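KLLA0C04147p (Kluyveromyces lactis, PDB 5H2D) binds ergosterol in its oxysterol-binding-related (ORD) domain, the C-terminal part of the yeast lipid-transfer protein Osh1, and probably carries sterols between membranes. Local coordinates at residues A[31-36]-A[325-330]; A[10-15]-A[155-160]; A[234-239]-A[257-262]. One frame throughout, in Å; residues are numbered along the deposited sequence.

Contact 1: residues A[31-36]-A[325-330]; sequences QRLKLG and EFPFNL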
ATOM      1  N   GLN A  31      10.082  10.690  13.646  1.00 16.78           N
ATOM      2  CA  GLN A  31      11.057  11.221  12.698  1.00 19.38           C
ATOM      3  C   GLN A  31      12.257  10.318  12.483  1.00 17.10           C
ATOM      4  O   GLN A  31      12.964  10.485  11.483  1.00 19.43           O
ATOM      5  CB  GLN A  31      11.578  12.585  13.168  1.00 24.11           C
ATOM      6  CG  GLN A  31      10.504  13.617  13.375  1.00 24.88           C
ATOM      7  CD  GLN A  31       9.917  14.115  12.073  1.00 30.16           C
ATOM      8  OE1 GLN A  31      10.640  14.595  11.192  1.00 32.67           O
ATOM      9  NE2 GLN A  31       8.598  13.997  11.936  1.00 30.52           N
ATOM     10  N   ARG A  32      12.528   9.408  13.406  1.00 18.52           N
ATOM     11  CA  ARG A  32      13.672   8.520  13.282  1.00 18.93           C
ATOM     12  C   ARG A  32      13.435   7.322  14.182  1.00 18.32           C
ATOM     13  O   ARG A  32      12.483   7.286  14.968  1.00 18.06           O
ATOM     14  CB  ARG A  32      14.976   9.234  13.649  1.00 22.62           C
ATOM     15  CG  ARG A  32      15.005   9.774  15.071  1.00 25.42           C
ATOM     16  CD  ARG A  32      16.445  10.000  15.537  1.00 27.01           C
ATOM     17  NE  ARG A  32      17.172   8.737  15.685  1.00 30.51           N
ATOM     18  CZ  ARG A  32      18.493   8.634  15.794  1.00 29.32           C
ATOM     19  NH1 ARG A  32      19.254   9.721  15.764  1.00 31.12           N
ATOM     20  NH2 ARG A  32      19.056   7.439  15.921  1.00 30.66           N
ATOM     21  N   LEU A  33      14.298   6.326  14.029  1.00 19.88           N
ATOM     22  CA  LEU A  33      14.309   5.151  14.883  1.00 19.53           C
ATOM     23  C   LEU A  33      15.343   5.323  15.985  1.00 23.54           C
ATOM     24  O   LEU A  33      16.275   6.119  15.874  1.00 23.93           O
ATOM     25  CB  LEU A  33      14.627   3.892  14.079  1.00 19.37           C
ATOM     26  CG  LEU A  33      13.724   3.633  12.876  1.00 17.47           C
ATOM     27  CD1 LEU A  33      14.153   2.344  12.193  1.00 17.39           C
ATOM     28  CD2 LEU A  33      12.273   3.575  13.327  1.00 16.84           C
ATOM     29  N   LYS A  34      15.178   4.546  17.052  1.00 26.97           N
ATOM     30  CA  LYS A  34      16.185   4.576  18.109  1.00 28.41           C
ATOM     31  C   LYS A  34      17.525   4.076  17.585  1.00 25.80           C
ATOM     32  O   LYS A  34      18.574   4.646  17.900  1.00 25.27           O
ATOM     33  CB  LYS A  34      15.714   3.760  19.315  1.00 34.04           C
ATOM     34  CG  LYS A  34      15.702   2.264  19.107  1.00 30.53           C
ATOM     35  CD  LYS A  34      15.156   1.554  20.332  1.00 35.37           C
ATOM     36  CE  LYS A  34      15.866   2.013  21.600  1.00 36.15           C
ATOM     37  NZ  LYS A  34      17.287   1.549  21.640  1.00 41.25           N
ATOM     38  N   LEU A  35      17.511   3.023  16.772  1.00 21.16           N
ATOM     39  CA  LEU A  35      18.709   2.615  16.050  1.00 23.67           C
ATOM     40  C   LEU A  35      19.154   3.745  15.121  1.00 27.08           C
ATOM     41  O   LEU A  35      18.354   4.283  14.350  1.00 25.88           O
ATOM     42  CB  LEU A  35      18.405   1.345  15.250  1.00 25.92           C
ATOM     43  CG  LEU A  35      19.254   0.081  15.298  1.00 27.95           C
ATOM     44  CD1 LEU A  35      19.496  -0.409  16.717  1.00 29.49           C
ATOM     45  CD2 LEU A  35      18.550  -0.992  14.469  1.00 23.29           C
ATOM     46  N   GLY A  36      20.426   4.123  15.199  1.00 32.34           N
ATOM     47  CA  GLY A  36      20.901   5.218  14.367  1.00 33.26           C
ATOM     48  C   GLY A  36      21.252   4.723  12.983  1.00 35.52           C
ATOM     49  O   GLY A  36      21.016   5.387  11.967  1.00 38.65           O
ATOM     50  N   GLU A 325      19.047   8.706   5.040  1.00 20.36           N
ATOM     51  CA  GLU A 325      19.485   7.381   5.450  1.00 20.13           C
ATOM     52  C   GLU A 325      18.836   7.007   6.773  1.00 22.29           C
ATOM     53  O   GLU A 325      18.897   7.764   7.745  1.00 22.26           O
ATOM     54  CB  GLU A 325      21.005   7.342   5.587  1.00 25.78           C
ATOM     55  CG  GLU A 325      21.730   7.541   4.286  1.00 32.33           C
ATOM     56  CD  GLU A 325      21.534   6.390   3.314  1.00 38.50           C
ATOM     57  OE1 GLU A 325      20.678   5.516   3.576  1.00 39.95           O
ATOM     58  OE2 GLU A 325      22.242   6.362   2.284  1.00 43.69           O
ATOM     59  N   PHE A 326      18.202   5.846   6.805  1.00 15.85           N
ATOM     60  CA  PHE A 326      17.621   5.286   8.013  1.00 18.71           C
ATOM     61  C   PHE A 326      18.045   3.822   8.098  1.00 14.04           C
ATOM     62  O   PHE A 326      18.317   3.195   7.079  1.00 16.10           O
ATOM     63  CB  PHE A 326      16.085   5.344   8.017  1.00 18.11           C
ATOM     64  CG  PHE A 326      15.519   6.710   8.240  1.00 17.57           C
ATOM     65  CD1 PHE A 326      15.609   7.316   9.480  1.00 20.48           C
ATOM     66  CD2 PHE A 326      14.859   7.367   7.227  1.00 19.48           C
ATOM     67  CE1 PHE A 326      15.069   8.574   9.691  1.00 20.84           C
ATOM     68  CE2 PHE A 326      14.317   8.613   7.425  1.00 19.22           C
ATOM     69  CZ  PHE A 326      14.424   9.223   8.658  1.00 19.26           C
ATOM     70  N   PRO A 327      18.067   3.268   9.304  1.00 17.28           N
ATOM     71  CA  PRO A 327      18.212   1.809   9.410  1.00 14.04           C
ATOM     72  C   PRO A 327      17.178   1.127   8.525  1.00 13.63           C
ATOM     73  O   PRO A 327      16.051   1.604   8.374  1.00 14.16           O
ATOM     74  CB  PRO A 327      17.957   1.539  10.898  1.00 19.19           C
ATOM     75  CG  PRO A 327      18.252   2.860  11.583  1.00 23.27           C
ATOM     76  CD  PRO A 327      17.827   3.913  10.602  1.00 18.66           C
ATOM     77  N   PHE A 328      17.579   0.018   7.909  1.00 14.34           N
ATOM     78  CA  PHE A 328      16.722  -0.782   7.036  1.00 16.41           C
ATOM     79  C   PHE A 328      16.319  -0.020   5.781  1.00 14.97           C
ATOM     80  O   PHE A 328      15.440  -0.478   5.037  1.00 14.14           O
ATOM     81  CB  PHE A 328      15.470  -1.274   7.774  1.00 14.12           C
ATOM     82  CG  PHE A 328      15.750  -1.798   9.163  1.00 15.62           C
ATOM     83  CD1 PHE A 328      16.253  -3.069   9.344  1.00 19.18           C
ATOM     84  CD2 PHE A 328      15.504  -1.013  10.277  1.00 15.08           C
ATOM     85  CE1 PHE A 328      16.514  -3.543  10.608  1.00 17.36           C
ATOM     86  CE2 PHE A 328      15.768  -1.487  11.551  1.00 17.73           C
ATOM     87  CZ  PHE A 328      16.274  -2.756  11.709  1.00 15.96           C
ATOM     88  N   ASN A 329      16.943   1.131   5.514  1.00 12.16           N
ATOM     89  CA  ASN A 329      16.680   1.911   4.307  1.00 13.63           C
ATOM     90  C   ASN A 329      15.230   2.364   4.229  1.00 12.49           C
ATOM     91  O   ASN A 329      14.677   2.545   3.140  1.00 13.69           O
ATOM     92  CB  ASN A 329      17.074   1.136   3.045  1.00 15.03           C
ATOM     93  CG  ASN A 329      18.570   1.076   2.852  1.00 22.48           C
ATOM     94  OD1 ASN A 329      19.315   1.811   3.499  1.00 25.29           O
ATOM     95  ND2 ASN A 329      19.020   0.219   1.950  1.00 23.88           N
ATOM     96  N   LEU A 330      14.596   2.562   5.379  1.00 11.77           N
ATOM     97  CA  LEU A 330      13.211   2.999   5.378  1.00 11.17           C
ATOM     98  C   LEU A 330      13.087   4.416   4.835  1.00 12.20           C
ATOM     99  O   LEU A 330      14.010   5.231   4.941  1.00 14.60           O
ATOM    100  CB  LEU A 330      12.639   2.952   6.788  1.00 10.34           C
ATOM    101  CG  LEU A 330      12.556   1.586   7.461  1.00 10.20           C
ATOM    102  CD1 LEU A 330      11.777   1.729   8.760  1.00 12.60           C
ATOM    103  CD2 LEU A 330      11.896   0.548   6.540  1.00 12.68           C
TER
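Pro327 and Leu33 form the middle of this contact, their side chains sliding past each other in opposite directions. The Leu33 branch CD1 does the touching: it comes within 4.1 Å of Pro327 CB and reaches on to Leu330 CD1. It also meets the ring of Phe328 at its edge, near the ring plane, with Leu33 CD1 4.1 Å from Phe328 CD2. A first torsion of -55° directs CG of Leu33 opposite its own carbonyl carbon, and the extended chain then carries CD1 into this apolar group.

Leu35 meets the neighbouring CG corner of the Pro327 ring. Leu35 O lies 3.1 Å from Pro327 CG, while Leu35 CB packs 4.0 Å from the same Pro327 CG. Further out, Leu35 CD2 reaches the far end of the Phe328 ring, 4.0 Å from Phe328 CZ, the two side chains crossing at about a right angle. Phe326 CE1 lies 3.4 Å from Gln31 O and also touches Arg32 CA and CB.

In this ORD domain, the loop between helices 7-18 and 45-49 here packs on the loop leading from strand 314-319 into helix 332-337. Phe326 to Asn329 make a beta turn of type II character, closed by Asn329 N donating to Phe326 O at 2.9 Å. Val335 of helix 332-337 lies against Phe326 and Leu330, and Tyr367 of helix 367-390 against Leu35 and Phe328.

Arg32, bent at chi3, curls round to the next residue and grips Leu33 O side-on with NE and NH2, occupying that polar atom within its own loop. Segments 31-36 and 325-330 share no hydrogen bond and so depend on the fit of aliphatic and aromatic surfaces, with the peptide oxygens of Gln31 and Leu35 resting against ring carbons of Phe326 and Pro327.

Contact 2: residues A[10-15]-A[155-160]; sequences KTKAKV and WTESPK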
ATOM      1  N   LYS A  10     -18.760  16.930   2.861  1.00 22.63           N
ATOM      2  CA  LYS A  10     -19.009  17.340   4.237  1.00 24.79           C
ATOM      3  C   LYS A  10     -19.647  16.214   5.035  1.00 20.48           C
ATOM      4  O   LYS A  10     -19.333  16.025   6.216  1.00 24.71           O
ATOM      5  CB  LYS A  10     -19.891  18.585   4.264  1.00 28.40           C
ATOM      6  CG  LYS A  10     -19.229  19.827   3.700  1.00 29.82           C
ATOM      7  CD  LYS A  10     -20.199  20.998   3.750  1.00 35.78           C
ATOM      8  CE  LYS A  10     -19.663  22.211   3.014  1.00 41.96           C
ATOM      9  NZ  LYS A  10     -20.694  23.285   2.943  1.00 46.69           N
ATOM     10  N   THR A  11     -20.553  15.462   4.413  1.00 19.45           N
ATOM     11  CA  THR A  11     -21.173  14.341   5.107  1.00 21.92           C
ATOM     12  C   THR A  11     -20.133  13.293   5.474  1.00 23.68           C
ATOM     13  O   THR A  11     -20.176  12.719   6.567  1.00 24.31           O
ATOM     14  CB  THR A  11     -22.271  13.733   4.242  1.00 27.45           C
ATOM     15  OG1 THR A  11     -23.358  14.664   4.148  1.00 25.71           O
ATOM     16  CG2 THR A  11     -22.770  12.433   4.849  1.00 28.00           C
ATOM     17  N   LYS A  12     -19.179  13.046   4.577  1.00 23.28           N
ATOM     18  CA  LYS A  12     -18.109  12.101   4.887  1.00 22.23           C
ATOM     19  C   LYS A  12     -17.213  12.635   5.999  1.00 20.81           C
ATOM     20  O   LYS A  12     -16.873  11.906   6.940  1.00 22.71           O
ATOM     21  CB  LYS A  12     -17.293  11.801   3.630  1.00 20.34           C
ATOM     22  CG  LYS A  12     -16.257  10.686   3.805  1.00 22.08           C
ATOM     23  CD  LYS A  12     -16.895   9.310   3.745  1.00 22.99           C
ATOM     24  CE  LYS A  12     -15.864   8.212   3.977  1.00 21.18           C
ATOM     25  NZ  LYS A  12     -16.472   6.864   3.733  1.00 26.26           N
ATOM     26  N   ALA A  13     -16.814  13.903   5.909  1.00 19.39           N
ATOM     27  CA  ALA A  13     -15.953  14.480   6.934  1.00 21.74           C
ATOM     28  C   ALA A  13     -16.618  14.413   8.298  1.00 22.33           C
ATOM     29  O   ALA A  13     -15.954  14.162   9.311  1.00 19.96           O
ATOM     30  CB  ALA A  13     -15.600  15.924   6.579  1.00 21.80           C
ATOM     31  N   LYS A  14     -17.936  14.637   8.339  1.00 22.41           N
ATOM     32  CA  LYS A  14     -18.665  14.580   9.602  1.00 24.29           C
ATOM     33  C   LYS A  14     -18.604  13.181  10.208  1.00 22.68           C
ATOM     34  O   LYS A  14     -18.388  13.032  11.416  1.00 26.31           O
ATOM     35  CB  LYS A  14     -20.110  15.029   9.371  1.00 26.01           C
ATOM     36  CG  LYS A  14     -20.989  15.092  10.606  1.00 35.30           C
ATOM     37  CD  LYS A  14     -22.371  15.629  10.236  1.00 37.79           C
ATOM     38  CE  LYS A  14     -23.376  15.447  11.363  1.00 43.41           C
ATOM     39  NZ  LYS A  14     -24.767  15.726  10.901  1.00 46.76           N
ATOM     40  N   VAL A  15     -18.762  12.144   9.379  1.00 24.02           N
ATOM     41  CA  VAL A  15     -18.673  10.769   9.871  1.00 21.73           C
ATOM     42  C   VAL A  15     -17.295  10.503  10.460  1.00 21.03           C
ATOM     43  O   VAL A  15     -17.166   9.913  11.540  1.00 19.34           O
ATOM     44  CB  VAL A  15     -18.997   9.768   8.744  1.00 26.11           C
ATOM     45  CG1 VAL A  15     -18.697   8.343   9.196  1.00 26.26           C
ATOM     46  CG2 VAL A  15     -20.451   9.902   8.305  1.00 26.86           C
ATOM     47  N   TRP A 155      -9.077  -0.606   4.135  1.00 10.21           N
ATOM     48  CA  TRP A 155     -10.199   0.328   4.011  1.00 10.21           C
ATOM     49  C   TRP A 155      -9.685   1.700   4.423  1.00 12.14           C
ATOM     50  O   TRP A 155      -9.391   1.912   5.606  1.00 12.16           O
ATOM     51  CB  TRP A 155     -11.359  -0.113   4.900  1.00 12.48           C
ATOM     52  CG  TRP A 155     -12.735   0.339   4.466  1.00 13.13           C
ATOM     53  CD1 TRP A 155     -13.443   1.403   4.953  1.00 16.61           C
ATOM     54  CD2 TRP A 155     -13.586  -0.313   3.521  1.00 13.90           C
ATOM     55  NE1 TRP A 155     -14.678   1.465   4.351  1.00 16.84           N
ATOM     56  CE2 TRP A 155     -14.790   0.424   3.465  1.00 16.68           C
ATOM     57  CE3 TRP A 155     -13.446  -1.445   2.711  1.00 15.40           C
ATOM     58  CZ2 TRP A 155     -15.843   0.069   2.623  1.00 17.35           C
ATOM     59  CZ3 TRP A 155     -14.490  -1.803   1.883  1.00 15.83           C
ATOM     60  CH2 TRP A 155     -15.677  -1.047   1.844  1.00 15.68           C
ATOM     61  N   THR A 156      -9.569   2.613   3.458  1.00 11.50           N
ATOM     62  CA  THR A 156      -9.090   3.972   3.682  1.00 11.96           C
ATOM     63  C   THR A 156     -10.203   4.952   3.338  1.00 13.33           C
ATOM     64  O   THR A 156     -10.891   4.784   2.325  1.00 12.49           O
ATOM     65  CB  THR A 156      -7.858   4.296   2.825  1.00 12.93           C
ATOM     66  OG1 THR A 156      -6.896   3.232   2.939  1.00 15.29           O
ATOM     67  CG2 THR A 156      -7.202   5.573   3.303  1.00 12.87           C
ATOM     68  N   GLU A 157     -10.384   5.970   4.176  1.00 13.86           N
ATOM     69  CA  GLU A 157     -11.464   6.929   3.974  1.00 15.52           C
ATOM     70  C   GLU A 157     -10.988   8.348   4.237  1.00 12.33           C
ATOM     71  O   GLU A 157     -10.194   8.595   5.145  1.00 13.69           O
ATOM     72  CB  GLU A 157     -12.650   6.602   4.878  1.00 14.76           C
ATOM     73  CG  GLU A 157     -13.234   5.228   4.642  1.00 15.90           C
ATOM     74  CD  GLU A 157     -14.121   4.812   5.784  1.00 19.58           C
ATOM     75  OE1 GLU A 157     -13.595   4.242   6.766  1.00 17.69           O
ATOM     76  OE2 GLU A 157     -15.339   5.090   5.715  1.00 20.64           O
ATOM     77  N   SER A 158     -11.510   9.288   3.451  1.00 14.60           N
ATOM     78  CA  SER A 158     -11.144  10.692   3.502  1.00 13.55           C
ATOM     79  C   SER A 158     -12.350  11.473   3.028  1.00 14.14           C
ATOM     80  O   SER A 158     -13.256  10.894   2.405  1.00 17.09           O
ATOM     81  CB  SER A 158      -9.932  10.980   2.596  1.00 17.34           C
ATOM     82  OG  SER A 158      -9.245  12.171   2.935  1.00 22.18           O
ATOM     83  N   PRO A 159     -12.431  12.779   3.302  1.00 17.62           N
ATOM     84  CA  PRO A 159     -13.617  13.522   2.847  1.00 18.78           C
ATOM     85  C   PRO A 159     -13.844  13.452   1.341  1.00 17.19           C
ATOM     86  O   PRO A 159     -14.996  13.336   0.903  1.00 18.72           O
ATOM     87  CB  PRO A 159     -13.339  14.952   3.323  1.00 17.48           C
ATOM     88  CG  PRO A 159     -12.528  14.779   4.551  1.00 19.58           C
ATOM     89  CD  PRO A 159     -11.611  13.585   4.230  1.00 15.50           C
ATOM     90  N   LYS A 160     -12.783  13.472   0.531  1.00 16.61           N
ATOM     91  CA  LYS A 160     -12.935  13.544  -0.916  1.00 17.64           C
ATOM     92  C   LYS A 160     -12.676  12.224  -1.635  1.00 15.46           C
ATOM     93  O   LYS A 160     -12.889  12.147  -2.847  1.00 16.57           O
ATOM     94  CB  LYS A 160     -12.006  14.616  -1.493  1.00 17.88           C
ATOM     95  CG  LYS A 160     -12.209  16.003  -0.891  1.00 22.68           C
ATOM     96  CD  LYS A 160     -11.450  17.066  -1.678  1.00 24.19           C
ATOM     97  CE  LYS A 160     -11.645  18.441  -1.048  1.00 29.60           C
ATOM     98  NZ  LYS A 160     -11.820  19.501  -2.078  1.00 28.90           N
TER
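Lys12 reaches out from the helix and meets Glu157 at about a right angle, the two side chains crossing at their charged ends. Lys12 NZ donates to Glu157 OE2 at 2.9 Å, forming a salt bridge. The ammonium comes to the anti lone pair of OE2, on the side turned away from the other carboxylate oxygen. OE1 makes a second salt bridge, with Arg139, and the carboxylate is shared between two cationic partners. With positive groups at both oxygens, the glutamate is probably kept in its ionised form.

The path of the lysine is set early. Its CG stands opposite the backbone nitrogen (chi1 -173°), and a bend at the next torsion (chi2 79°) swings the remaining chain along the end of the strand. On the way its methylenes lie over the strand's exit: Lys12 CG is 3.3 Å from Ser158 O, and Lys12 CE packs 3.7 Å from Glu157 CB. The long aliphatic part is therefore used as well as the charge.

One residue further along, Ala13 offers its methyl group to the proline ring, with Ala13 CB 3.9 Å from Pro159 CG. Here the helix backbone comes close, the CA atoms of Ala13 and Pro159 being 4.8 Å apart, an approach that the small alanine permits.

Helix 7-18, at the N-terminus, packs against the end of strand 151-157, where the chain turns toward strand 161-173. Leu16 of the same helix touches both Glu157 and Pro159. Arg191, beyond strand 178-190, donates to the carbonyls of Ser158 and Pro159, while Arg139 comes from the adjoining strand 138-146, with which Glu157 also shares backbone hydrogen bonds.

Contact 3: residues A[234-239]-A[257-262]; sequences GDYCMI and EVYNAK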
ATOM      1  N   GLY A 234     -17.189   6.312 -18.947  1.00 36.29           N
ATOM      2  CA  GLY A 234     -16.188   5.555 -18.229  1.00 24.31           C
ATOM      3  C   GLY A 234     -14.841   5.665 -18.954  1.00 24.20           C
ATOM      4  O   GLY A 234     -14.500   4.906 -19.873  1.00 23.76           O
ATOM      5  N   ASP A 235     -14.088   6.671 -18.539  1.00 24.26           N
ATOM      6  CA  ASP A 235     -12.714   6.856 -18.973  1.00 19.35           C
ATOM      7  C   ASP A 235     -11.848   5.662 -18.555  1.00 21.71           C
ATOM      8  O   ASP A 235     -12.216   4.863 -17.690  1.00 22.67           O
ATOM      9  CB  ASP A 235     -12.175   8.148 -18.369  1.00 21.26           C
ATOM     10  CG  ASP A 235     -13.136   9.309 -18.534  1.00 24.79           C
ATOM     11  OD1 ASP A 235     -13.588   9.530 -19.675  1.00 26.20           O
ATOM     12  OD2 ASP A 235     -13.448   9.999 -17.537  1.00 25.49           O
ATOM     13  N   TYR A 236     -10.680   5.533 -19.186  1.00 16.98           N
ATOM     14  CA  TYR A 236      -9.768   4.461 -18.802  1.00 19.93           C
ATOM     15  C   TYR A 236      -8.334   4.884 -19.086  1.00 20.62           C
ATOM     16  O   TYR A 236      -8.073   5.778 -19.892  1.00 20.56           O
ATOM     17  CB  TYR A 236     -10.091   3.139 -19.516  1.00 20.39           C
ATOM     18  CG  TYR A 236     -10.035   3.214 -21.033  1.00 21.08           C
ATOM     19  CD1 TYR A 236     -11.110   3.716 -21.759  1.00 23.91           C
ATOM     20  CD2 TYR A 236      -8.918   2.781 -21.732  1.00 23.65           C
ATOM     21  CE1 TYR A 236     -11.071   3.791 -23.146  1.00 24.04           C
ATOM     22  CE2 TYR A 236      -8.872   2.848 -23.120  1.00 24.89           C
ATOM     23  CZ  TYR A 236      -9.949   3.358 -23.815  1.00 26.43           C
ATOM     24  OH  TYR A 236      -9.905   3.431 -25.194  1.00 30.01           O
ATOM     25  N   CYS A 237      -7.402   4.225 -18.402  1.00 19.20           N
ATOM     26  CA  CYS A 237      -5.994   4.585 -18.495  1.00 17.20           C
ATOM     27  C   CYS A 237      -5.161   3.318 -18.570  1.00 16.60           C
ATOM     28  O   CYS A 237      -5.397   2.376 -17.811  1.00 18.11           O
ATOM     29  CB  CYS A 237      -5.570   5.444 -17.287  1.00 16.26           C
ATOM     30  SG  CYS A 237      -3.790   5.731 -17.154  1.00 18.02           S
ATOM     31  N   MET A 238      -4.201   3.297 -19.492  1.00 17.39           N
ATOM     32  CA  MET A 238      -3.233   2.217 -19.623  1.00 18.81           C
ATOM     33  C   MET A 238      -1.890   2.695 -19.092  1.00 18.09           C
ATOM     34  O   MET A 238      -1.410   3.762 -19.495  1.00 18.88           O
ATOM     35  CB  MET A 238      -3.085   1.777 -21.085  1.00 23.91           C
ATOM     36  CG  MET A 238      -4.387   1.471 -21.801  1.00 29.65           C
ATOM     37  SD  MET A 238      -5.290   0.102 -21.068  1.00 35.73           S
ATOM     38  CE  MET A 238      -4.015  -1.141 -20.913  1.00 28.45           C
ATOM     39  N   ILE A 239      -1.297   1.920 -18.174  1.00 17.30           N
ATOM     40  CA  ILE A 239       0.004   2.224 -17.590  1.00 17.57           C
ATOM     41  C   ILE A 239       0.974   1.096 -17.896  1.00 17.23           C
ATOM     42  O   ILE A 239       0.633  -0.084 -17.765  1.00 18.48           O
ATOM     43  CB  ILE A 239      -0.086   2.427 -16.067  1.00 16.63           C
ATOM     44  CG1 ILE A 239      -1.231   3.388 -15.739  1.00 17.56           C
ATOM     45  CG2 ILE A 239       1.281   2.882 -15.518  1.00 19.55           C
ATOM     46  CD1 ILE A 239      -1.364   3.687 -14.250  1.00 17.61           C
ATOM     47  N   GLU A 257      -1.250   6.395 -20.781  1.00 19.70           N
ATOM     48  CA  GLU A 257      -2.141   7.122 -21.676  1.00 17.58           C
ATOM     49  C   GLU A 257      -3.539   7.120 -21.078  1.00 16.41           C
ATOM     50  O   GLU A 257      -4.012   6.069 -20.637  1.00 18.37           O
ATOM     51  CB  GLU A 257      -2.162   6.484 -23.072  1.00 21.72           C
ATOM     52  CG  GLU A 257      -0.787   6.291 -23.699  1.00 21.69           C
ATOM     53  CD  GLU A 257      -0.066   5.038 -23.204  1.00 26.00           C
ATOM     54  OE1 GLU A 257      -0.723   3.984 -23.015  1.00 25.21           O
ATOM     55  OE2 GLU A 257       1.165   5.111 -23.001  1.00 25.23           O
ATOM     56  N   VAL A 258      -4.197   8.281 -21.077  1.00 18.29           N
ATOM     57  CA  VAL A 258      -5.530   8.460 -20.507  1.00 17.72           C
ATOM     58  C   VAL A 258      -6.516   8.705 -21.642  1.00 21.51           C
ATOM     59  O   VAL A 258      -6.332   9.629 -22.446  1.00 20.12           O
ATOM     60  CB  VAL A 258      -5.570   9.629 -19.508  1.00 18.54           C
ATOM     61  CG1 VAL A 258      -6.947   9.742 -18.879  1.00 18.87           C
ATOM     62  CG2 VAL A 258      -4.504   9.459 -18.432  1.00 19.49           C
ATOM     63  N   TYR A 259      -7.577   7.903 -21.684  1.00 20.03           N
ATOM     64  CA  TYR A 259      -8.577   7.982 -22.740  1.00 22.33           C
ATOM     65  C   TYR A 259      -9.939   8.347 -22.170  1.00 24.35           C
ATOM     66  O   TYR A 259     -10.298   7.921 -21.066  1.00 21.79           O
ATOM     67  CB  TYR A 259      -8.688   6.654 -23.481  1.00 21.41           C
ATOM     68  CG  TYR A 259      -7.404   6.201 -24.125  1.00 25.43           C
ATOM     69  CD1 TYR A 259      -7.087   6.570 -25.431  1.00 23.47           C
ATOM     70  CD2 TYR A 259      -6.509   5.385 -23.437  1.00 24.84           C
ATOM     71  CE1 TYR A 259      -5.919   6.150 -26.026  1.00 24.21           C
ATOM     72  CE2 TYR A 259      -5.336   4.955 -24.025  1.00 23.72           C
ATOM     73  CZ  TYR A 259      -5.046   5.336 -25.323  1.00 24.29           C
ATOM     74  OH  TYR A 259      -3.871   4.909 -25.899  1.00 26.79           O
ATOM     75  N   ASN A 260     -10.707   9.123 -22.937  1.00 23.25           N
ATOM     76  CA  ASN A 260     -12.114   9.305 -22.619  1.00 26.19           C
ATOM     77  C   ASN A 260     -12.898   8.070 -23.064  1.00 21.51           C
ATOM     78  O   ASN A 260     -12.351   7.122 -23.630  1.00 23.14           O
ATOM     79  CB  ASN A 260     -12.647  10.601 -23.238  1.00 28.37           C
ATOM     80  CG  ASN A 260     -12.617  10.596 -24.762  1.00 24.93           C
ATOM     81  OD1 ASN A 260     -12.975   9.616 -25.399  1.00 24.90           O
ATOM     82  ND2 ASN A 260     -12.194  11.712 -25.343  1.00 27.36           N
ATOM     83  N   ALA A 261     -14.202   8.067 -22.784  1.00 24.84           N
ATOM     84  CA  ALA A 261     -15.006   6.867 -23.001  1.00 27.05           C
ATOM     85  C   ALA A 261     -15.133   6.496 -24.476  1.00 32.13           C
ATOM     86  O   ALA A 261     -15.418   5.336 -24.788  1.00 30.45           O
ATOM     87  CB  ALA A 261     -16.397   7.057 -22.390  1.00 25.64           C
ATOM     88  N   LYS A 262     -14.939   7.446 -25.387  1.00 29.20           N
ATOM     89  CA  LYS A 262     -14.972   7.150 -26.814  1.00 34.07           C
ATOM     90  C   LYS A 262     -13.598   6.786 -27.365  1.00 32.55           C
ATOM     91  O   LYS A 262     -13.421   6.744 -28.587  1.00 29.25           O
ATOM     92  CB  LYS A 262     -15.557   8.338 -27.587  1.00 32.25           C
ATOM     93  CG  LYS A 262     -16.989   8.667 -27.197  1.00 38.14           C
ATOM     94  CD  LYS A 262     -17.855   7.411 -27.220  1.00 39.28           C
ATOM     95  CE  LYS A 262     -19.248   7.664 -26.650  1.00 46.07           C
ATOM     96  NZ  LYS A 262     -20.057   8.579 -27.500  1.00 48.75           N
TER
HETATM   97  O   HOH W   1     -15.491  10.580 -21.039  1.00 35.78           O
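Two neighbouring strands of a beta hairpin, 236-241 and 253-259, meet here at the ends far from their connecting loop, the short segments running antiparallel at 165°. Tyr236 and Tyr259 form one hydrogen-bonded pair: Tyr259 N donates to Tyr236 O at 2.8 Å, and Tyr236 N returns a bond to Tyr259 O at 3.1 Å. Met238 and Glu257 form the next such pair, also with both bonds made. Between them lies the non-hydrogen-bonded pair Cys237 and Val258, where Cys237 SG meets Val258 CG2 at 4.0 Å.

The two tyrosines share one face with Met238 and Glu257. A chi1 of 59° folds the Tyr236 ring across toward the partner strand, where Tyr259 CB sits over one face of the Tyr236 ring, 3.8 Å from its centroid, a CH-pi contact. The ring planes are inclined by only 18°, but a large lateral offset leaves little face-to-face overlap; their nearest atoms are Tyr236 CE2 and Tyr259 CD2, 3.5 Å apart.

The hairpin belongs to the long meander of antiparallel strands that builds the curved barrel wall of the ORD fold, with strand 219-230 on one flank and 265-272 on the other. The opposite face turns Cys237 toward Ala103 of helix 95-108.

Just before strand 236-241 begins, opposite the end of strand 253-259, Asp235 OD1 accepts from a water at 2.6 Å. The same water is weakly bound by Ala261 N, while OD2 is bonded to Ser95 OG. Beyond it Ala261 CB lies 3.6 Å from Gly234 N, just after a cis peptide bond.

The three contacts are spread around the domain, none touching another; contacts 1 and 3 lie on opposite sides of the chain's centre, contact centres 40 Å apart. Contact 1 has buried Leu33, Phe326, Pro327, Phe328 and Leu330 beside exposed Gln31, Arg32 and Gly36; it relies on apolar side chains between loops, and the side chain of its Leu330 lies about 10 Å from the ergosterol, without contact. Contacts 2 and 3 both reach the strand meander. Contact 2 sets a partly exposed helix face on buried Glu157 and Ser158 through a salt bridge together with apolar packing. Contact 3 joins two strands by backbone hydrogen bonds, its Cys237/Val258 pair buried, both tyrosines partly exposed.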